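Local coordinates for protein Lys-gingipain W83 (PDB 3M1H) that cleaves proteins strictly after lysine as a secreted cysteine protease, this chain being its K3 domain, one of the adhesin domains that are haemolytic in vitro, at residues A[93-98]-A[157-162]; A[97-102]-A[114-119]; A[68-73]-A[153-158]. One frame throughout, in Å; residues are numbered along the deposited sequence.

Contact 1: A[93-98]-A[157-162]; sequences ASEHYA and FRHFGC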
# COMPACT_ATOMS: atom_id res chain seq x y z
N ALA A 93 -13.50 -3.97 -4.69
CA ALA A 93 -12.79 -2.89 -4.00
C ALA A 93 -12.36 -3.22 -2.57
O ALA A 93 -11.59 -2.46 -1.98
CB ALA A 93 -13.62 -1.62 -4.02
N SER A 94 -12.82 -4.34 -1.98
CA SER A 94 -12.81 -4.50 -0.52
C SER A 94 -11.47 -4.98 0.02
O SER A 94 -11.40 -5.95 0.76
CB SER A 94 -13.92 -5.49 -0.07
OG SER A 94 -15.15 -5.07 -0.62
N GLU A 95 -10.40 -4.27 -0.33
CA GLU A 95 -9.07 -4.62 0.15
C GLU A 95 -8.87 -4.09 1.55
O GLU A 95 -9.34 -3.01 1.88
CB GLU A 95 -8.00 -4.03 -0.78
CG GLU A 95 -8.13 -4.43 -2.23
CD GLU A 95 -7.75 -5.85 -2.55
OE1 GLU A 95 -7.28 -6.58 -1.66
OE2 GLU A 95 -7.98 -6.25 -3.71
N HIS A 96 -8.19 -4.88 2.38
CA HIS A 96 -7.95 -4.61 3.77
C HIS A 96 -6.48 -4.23 3.95
O HIS A 96 -5.60 -4.96 3.52
CB HIS A 96 -8.32 -5.88 4.57
CG HIS A 96 -8.15 -5.79 6.06
ND1 HIS A 96 -7.94 -6.92 6.83
CD2 HIS A 96 -8.18 -4.76 6.93
CE1 HIS A 96 -7.81 -6.57 8.09
NE2 HIS A 96 -7.97 -5.26 8.19
N TYR A 97 -6.25 -3.08 4.56
CA TYR A 97 -4.88 -2.63 4.81
C TYR A 97 -4.76 -1.90 6.13
O TYR A 97 -5.77 -1.48 6.73
CB TYR A 97 -4.36 -1.76 3.66
CG TYR A 97 -4.86 -0.34 3.71
CD1 TYR A 97 -4.04 0.69 4.16
CD2 TYR A 97 -6.16 -0.02 3.34
CE1 TYR A 97 -4.50 1.97 4.23
CE2 TYR A 97 -6.64 1.26 3.39
CZ TYR A 97 -5.80 2.26 3.84
OH TYR A 97 -6.20 3.58 3.92
N ALA A 98 -3.53 -1.78 6.60
CA ALA A 98 -3.22 -1.00 7.78
C ALA A 98 -1.89 -0.25 7.64
O ALA A 98 -1.06 -0.63 6.81
CB ALA A 98 -3.22 -1.88 9.05
N PHE A 157 3.12 0.10 5.44
CA PHE A 157 1.82 -0.15 4.82
C PHE A 157 1.68 -1.66 4.66
O PHE A 157 2.52 -2.32 4.06
CB PHE A 157 1.76 0.52 3.44
CG PHE A 157 1.96 2.01 3.47
CD1 PHE A 157 0.87 2.87 3.61
CD2 PHE A 157 3.24 2.55 3.39
CE1 PHE A 157 1.08 4.24 3.66
CE2 PHE A 157 3.45 3.91 3.46
CZ PHE A 157 2.35 4.74 3.59
N ARG A 158 0.60 -2.21 5.18
CA ARG A 158 0.42 -3.65 5.23
C ARG A 158 -0.88 -4.04 4.56
O ARG A 158 -1.91 -3.56 4.94
CB ARG A 158 0.36 -4.11 6.67
CG ARG A 158 0.38 -5.61 6.85
CD ARG A 158 0.21 -5.96 8.30
NE ARG A 158 0.04 -7.40 8.52
CZ ARG A 158 -0.55 -7.96 9.58
NH1 ARG A 158 -1.05 -7.22 10.55
NH2 ARG A 158 -0.63 -9.29 9.66
N HIS A 159 -0.81 -4.91 3.56
CA HIS A 159 -1.99 -5.45 2.87
C HIS A 159 -2.15 -6.88 3.38
O HIS A 159 -1.23 -7.67 3.22
CB HIS A 159 -1.73 -5.49 1.38
CG HIS A 159 -2.89 -5.95 0.55
ND1 HIS A 159 -2.73 -6.60 -0.65
CD2 HIS A 159 -4.24 -5.84 0.73
CE1 HIS A 159 -3.91 -6.83 -1.20
NE2 HIS A 159 -4.84 -6.38 -0.38
N PHE A 160 -3.26 -7.17 4.07
CA PHE A 160 -3.36 -8.46 4.79
C PHE A 160 -4.79 -8.77 5.12
O PHE A 160 -5.64 -7.94 4.96
CB PHE A 160 -2.54 -8.40 6.08
CG PHE A 160 -3.18 -7.58 7.17
CD1 PHE A 160 -3.71 -8.21 8.29
CD2 PHE A 160 -3.28 -6.20 7.07
CE1 PHE A 160 -4.28 -7.47 9.30
CE2 PHE A 160 -3.85 -5.45 8.09
CZ PHE A 160 -4.36 -6.09 9.20
N GLY A 161 -5.04 -9.97 5.63
CA GLY A 161 -6.35 -10.28 6.17
C GLY A 161 -7.46 -10.07 5.15
O GLY A 161 -8.51 -9.53 5.48
N CYS A 162 -7.20 -10.45 3.92
CA CYS A 162 -8.20 -10.41 2.87
C CYS A 162 -7.78 -11.30 1.71
O CYS A 162 -6.61 -11.66 1.57
CB CYS A 162 -8.48 -9.00 2.36
SG CYS A 162 -7.02 -8.17 1.68
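F157 meets strand 96-98 through its backbone, its CA lying 3.5 Å from A98 O in a CA-H...O contact. At R158 the pairing becomes reciprocal: R158 N donates to A98 O and A98 N to R158 O. The next ring, H159, reaches back to E95, with NE2 2.8 Å from OE1; the oxygen sits in the imidazole plane, but the donor arrives from above the carboxylate plane. S52 holds ND1 of the same ring, and S54 and F166 N take E95 OE2, so both buried groups are fixed in rotation. F160 N then bonds to H96 O at 3.3 Å. With CG anti to the backbone N (chi1 -179°), H96 lays its imidazole obliquely over one face of the F160 ring, planes 34° apart; the R158 guanidinium, its NE salt-bridged to D65, covers the opposite face as a cation-pi partner, and A98 CB touches the edge. H96 ND1 donates to G161 O (3.0 Å), standing above that carbonyl's plane; E117 holds NE2. Finally C162 SG accepts H96 N in a long bond of 3.6 Å. Y97 and H159 form a non-hydrogen-bonded pair between these neighbouring antiparallel strands, in one sheet of the domain's beta jelly roll.

Contact 2: A[97-102]-A[114-119]; sequences YAVYAS and ALLEEV
The Y97 ring and the E118 carboxylate lie side by side, pointing the same way with their planes 81° apart. E118 CG comes within 3.3 Å of Y97 CE2, and L116 CD2 approaches Y97 OH. The hydroxyl donates to E118 OE2 (2.7 Å), reaching it from above the carboxylate plane. E118 CG stands between its backbone N and carbonyl carbon (chi1 66°), which turns the extended glutamate alongside the tyrosine. K144 forms a salt bridge to the same OE2, so this oxygen is gripped twice and probably stays ionised. The second flat group, Y100, has A114 CB over its ring in an off-centre CH-pi contact, 4.2 Å from the ring centroid to CB. A water 2.6 Å from Y100 OH donates to E117 OE1 and so spans the two strands, while R158 holds the hydroxyl as well; E117 OE2 is bonded to H96 NE2. On the side of the sheet that carries E117, CB of A98 packs on CB of A114 and CB of E117. Two backbone bonds join Y97 and E118. Further along, V99 N donates to L116 O at 2.9 Å, but V99 O is bonded by L115 N, so that two residues face one. L115 CD1 packs on A101 CB, and its side chain also meets V146 and L148 of strand 142-148. This is a classic beta bulge, here between strand 96-102 and the outermost chain of an antiparallel jelly-roll sheet.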
# COMPACT_ATOMS: atom_id res chain seq x y z
N TYR A 97 -6.25 -3.08 4.56
CA TYR A 97 -4.88 -2.63 4.81
C TYR A 97 -4.76 -1.90 6.13
O TYR A 97 -5.77 -1.48 6.73
CB TYR A 97 -4.36 -1.76 3.66
CG TYR A 97 -4.86 -0.34 3.71
CD1 TYR A 97 -4.04 0.69 4.16
CD2 TYR A 97 -6.16 -0.02 3.34
CE1 TYR A 97 -4.50 1.97 4.23
CE2 TYR A 97 -6.64 1.26 3.39
CZ TYR A 97 -5.80 2.26 3.84
OH TYR A 97 -6.20 3.58 3.92
N ALA A 98 -3.53 -1.78 6.60
CA ALA A 98 -3.22 -1.00 7.78
C ALA A 98 -1.89 -0.25 7.64
O ALA A 98 -1.06 -0.63 6.81
CB ALA A 98 -3.22 -1.88 9.05
N VAL A 99 -1.72 0.78 8.45
CA VAL A 99 -0.53 1.61 8.49
C VAL A 99 0.00 1.55 9.92
O VAL A 99 -0.78 1.72 10.87
CB VAL A 99 -0.83 3.10 8.12
CG1 VAL A 99 0.46 3.95 8.20
CG2 VAL A 99 -1.52 3.16 6.75
N TYR A 100 1.30 1.31 10.08
CA TYR A 100 1.93 1.18 11.40
C TYR A 100 3.15 2.07 11.50
O TYR A 100 3.77 2.37 10.47
CB TYR A 100 2.41 -0.26 11.60
CG TYR A 100 1.37 -1.32 11.50
CD1 TYR A 100 0.77 -1.85 12.63
CD2 TYR A 100 1.03 -1.85 10.27
CE1 TYR A 100 -0.19 -2.86 12.52
CE2 TYR A 100 0.08 -2.86 10.15
CZ TYR A 100 -0.52 -3.36 11.28
OH TYR A 100 -1.43 -4.38 11.11
N ALA A 101 3.51 2.49 12.72
CA ALA A 101 4.78 3.14 13.00
C ALA A 101 5.58 2.24 13.96
O ALA A 101 5.01 1.60 14.85
CB ALA A 101 4.58 4.53 13.64
N SER A 102 6.89 2.25 13.77
CA SER A 102 7.84 1.66 14.68
C SER A 102 8.85 2.70 15.14
O SER A 102 9.34 3.51 14.34
CB SER A 102 8.59 0.50 14.00
OG SER A 102 9.70 0.09 14.78
N ALA A 114 -1.93 -0.76 14.88
CA ALA A 114 -2.16 0.05 13.67
C ALA A 114 -2.62 1.46 14.04
O ALA A 114 -3.48 1.64 14.92
CB ALA A 114 -3.19 -0.61 12.79
N LEU A 115 -2.02 2.45 13.39
CA LEU A 115 -2.48 3.83 13.43
C LEU A 115 -3.76 4.06 12.60
O LEU A 115 -4.54 4.98 12.91
CB LEU A 115 -1.36 4.76 12.98
CG LEU A 115 -0.03 4.66 13.71
CD1 LEU A 115 0.95 5.67 13.14
CD2 LEU A 115 -0.24 4.89 15.21
N LEU A 116 -3.92 3.27 11.54
CA LEU A 116 -5.04 3.29 10.63
C LEU A 116 -5.21 1.87 10.11
O LEU A 116 -4.24 1.21 9.73
CB LEU A 116 -4.82 4.28 9.48
CG LEU A 116 -5.84 4.25 8.34
CD1 LEU A 116 -7.20 4.70 8.84
CD2 LEU A 116 -5.45 5.14 7.15
N GLU A 117 -6.45 1.39 10.12
CA GLU A 117 -6.77 0.10 9.56
C GLU A 117 -8.15 0.20 8.96
O GLU A 117 -9.11 0.66 9.60
CB GLU A 117 -6.72 -1.01 10.63
CG GLU A 117 -7.15 -2.37 10.09
CD GLU A 117 -6.83 -3.53 11.04
OE1 GLU A 117 -6.21 -3.28 12.10
OE2 GLU A 117 -7.20 -4.69 10.72
N GLU A 118 -8.26 -0.18 7.70
CA GLU A 118 -9.55 -0.11 7.04
C GLU A 118 -9.71 -1.08 5.88
O GLU A 118 -8.76 -1.72 5.37
CB GLU A 118 -9.90 1.33 6.64
CG GLU A 118 -9.05 1.91 5.61
CD GLU A 118 -9.37 3.38 5.23
OE1 GLU A 118 -10.07 4.14 5.94
OE2 GLU A 118 -8.87 3.77 4.17
N VAL A 119 -10.98 -1.26 5.51
CA VAL A 119 -11.36 -1.98 4.33
C VAL A 119 -11.98 -0.99 3.40
O VAL A 119 -12.94 -0.30 3.76
CB VAL A 119 -12.34 -3.20 4.62
CG1 VAL A 119 -12.81 -3.84 3.31
CG2 VAL A 119 -11.63 -4.22 5.51
O HOH W 1 -3.47 -4.58 12.77

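Contact 3: A[68-73]-A[153-158]; sequences LVTPEL and KYVAFR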
# COMPACT_ATOMS: atom_id res chain seq x y z
N LEU A 68 5.09 -2.81 2.97
CA LEU A 68 5.92 -1.81 2.28
C LEU A 68 6.38 -0.83 3.34
O LEU A 68 5.55 -0.16 3.94
CB LEU A 68 5.13 -1.12 1.18
CG LEU A 68 5.87 0.00 0.43
CD1 LEU A 68 7.02 -0.56 -0.40
CD2 LEU A 68 4.89 0.79 -0.47
N VAL A 69 7.69 -0.77 3.58
CA VAL A 69 8.29 -0.03 4.69
C VAL A 69 9.14 1.13 4.15
O VAL A 69 9.90 0.96 3.19
CB VAL A 69 9.11 -0.95 5.60
CG1 VAL A 69 9.51 -0.16 6.88
CG2 VAL A 69 8.31 -2.24 5.97
N THR A 70 8.96 2.30 4.73
CA THR A 70 9.74 3.47 4.38
C THR A 70 11.20 3.29 4.75
O THR A 70 11.56 2.43 5.56
CB THR A 70 9.23 4.73 5.14
OG1 THR A 70 9.43 4.57 6.55
CG2 THR A 70 7.75 4.98 4.86
N PRO A 71 12.07 4.16 4.21
CA PRO A 71 13.39 4.23 4.80
C PRO A 71 13.33 4.81 6.23
O PRO A 71 12.26 5.24 6.67
CB PRO A 71 14.10 5.24 3.88
CG PRO A 71 13.17 5.58 2.78
CD PRO A 71 11.82 5.22 3.25
N GLU A 72 14.46 4.78 6.93
CA GLU A 72 14.53 5.26 8.29
C GLU A 72 14.27 6.76 8.31
O GLU A 72 14.83 7.50 7.50
CB GLU A 72 15.88 4.92 8.91
CG GLU A 72 15.94 5.26 10.40
CD GLU A 72 17.32 5.08 11.02
OE1 GLU A 72 17.51 5.57 12.14
OE2 GLU A 72 18.18 4.44 10.40
N LEU A 73 13.41 7.18 9.24
CA LEU A 73 12.92 8.54 9.38
C LEU A 73 13.50 9.15 10.66
O LEU A 73 13.81 8.42 11.62
CB LEU A 73 11.40 8.52 9.46
CG LEU A 73 10.60 7.85 8.33
CD1 LEU A 73 9.12 7.67 8.71
CD2 LEU A 73 10.73 8.62 7.03
N LYS A 153 10.52 5.86 13.56
CA LYS A 153 11.66 5.66 12.68
C LYS A 153 11.25 5.01 11.36
O LYS A 153 11.93 5.23 10.35
CB LYS A 153 12.69 4.73 13.36
CG LYS A 153 13.37 5.30 14.57
CD LYS A 153 14.53 4.43 15.05
CE LYS A 153 15.52 5.22 15.89
NZ LYS A 153 16.40 4.33 16.72
N TYR A 154 10.18 4.24 11.36
CA TYR A 154 9.71 3.59 10.15
C TYR A 154 8.20 3.59 10.10
O TYR A 154 7.55 3.42 11.15
CB TYR A 154 10.15 2.10 10.09
CG TYR A 154 11.63 1.88 10.11
CD1 TYR A 154 12.35 1.95 8.93
CD2 TYR A 154 12.31 1.61 11.29
CE1 TYR A 154 13.71 1.76 8.92
CE2 TYR A 154 13.68 1.42 11.28
CZ TYR A 154 14.36 1.50 10.10
OH TYR A 154 15.72 1.30 10.12
N VAL A 155 7.66 3.74 8.89
CA VAL A 155 6.22 3.58 8.62
C VAL A 155 6.07 2.38 7.68
O VAL A 155 6.82 2.26 6.70
CB VAL A 155 5.62 4.87 8.02
CG1 VAL A 155 4.23 4.62 7.49
CG2 VAL A 155 5.66 6.00 9.10
N ALA A 156 5.11 1.49 7.99
CA ALA A 156 4.77 0.36 7.17
C ALA A 156 3.33 0.39 6.71
O ALA A 156 2.43 0.72 7.48
CB ALA A 156 5.06 -0.97 7.89
N PHE A 157 3.12 0.10 5.44
CA PHE A 157 1.82 -0.15 4.82
C PHE A 157 1.68 -1.66 4.66
O PHE A 157 2.52 -2.32 4.06
CB PHE A 157 1.76 0.52 3.44
CG PHE A 157 1.96 2.01 3.47
CD1 PHE A 157 0.87 2.87 3.61
CD2 PHE A 157 3.24 2.55 3.39
CE1 PHE A 157 1.08 4.24 3.66
CE2 PHE A 157 3.45 3.91 3.46
CZ PHE A 157 2.35 4.74 3.59
N ARG A 158 0.60 -2.21 5.18
CA ARG A 158 0.42 -3.65 5.23
C ARG A 158 -0.88 -4.04 4.56
O ARG A 158 -1.91 -3.56 4.94
CB ARG A 158 0.36 -4.11 6.67
CG ARG A 158 0.38 -5.61 6.85
CD ARG A 158 0.21 -5.96 8.30
NE ARG A 158 0.04 -7.40 8.52
CZ ARG A 158 -0.55 -7.96 9.58
NH1 ARG A 158 -1.05 -7.22 10.55
NH2 ARG A 158 -0.63 -9.29 9.66
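T70 and V155 exchange two bonds. T70 N donates to V155 O at 2.9 Å, and V155 N returns an almost straight bond to T70 OG1 (3.0 Å, 177°), a side-chain oxygen serving where a paired strand would offer a carbonyl. The hydroxyl is placed for this by a chi1 of 65°, which holds it between the backbone N and the carbonyl carbon and turns CG2 toward V155 CB. It passes its own hydrogen to P71 O, so that OG1 both accepts and donates and its rotation is settled. Before this point the strands pair regularly: L68 and F157 are joined by reciprocal backbone bonds, and the side chains of V69 and A156 touch through CG2 and CB (4.0 Å). Beyond it the chain swings away through P71 and returns, with L73 N donating to K153 O at 2.7 Å. The Y154 ring lies against the bend, T70 O lying at its edge in plane, 3.5 Å from CD1, while E72 CA approaches CE1 obliquely. L73 CD1 meets V155 CG2 at 3.9 Å. In the next shell, F83 packs edge-to-face with F157, and L170 and V173 of strand 167-177 cover the same phenylalanine from the other sheet; L170 also meets L68, which touches W30 as well. L6 of strand 4-8 lies against T70 and P71. Strand 65-69 thus runs between 19-22, which it meets through V69 and K19, and 154-160, whose far side pairs with 96-102.

From the N terminus, strand 65-69 comes first, and its end, 68-73, waits some eighty residues for 153-158; contact 3 therefore closes the widest loop. Contact 1 starts inside that loop, on the same strand as contact 2, and ends just beyond it, on the same strand as contact 3, so its loop crosses that of contact 3. Contact 2 nests inside both, a local closure in which 96-102 is joined to 114-119 after an eleven-residue connection without helix or strand. Together they set the order 65-69, 154-160, 96-102, 116-119 within one antiparallel sheet. H96 to E117 and Y100 to R158 bind contacts 1 and 2 side by side, while S102 O and K153 N link contacts 2 and 3.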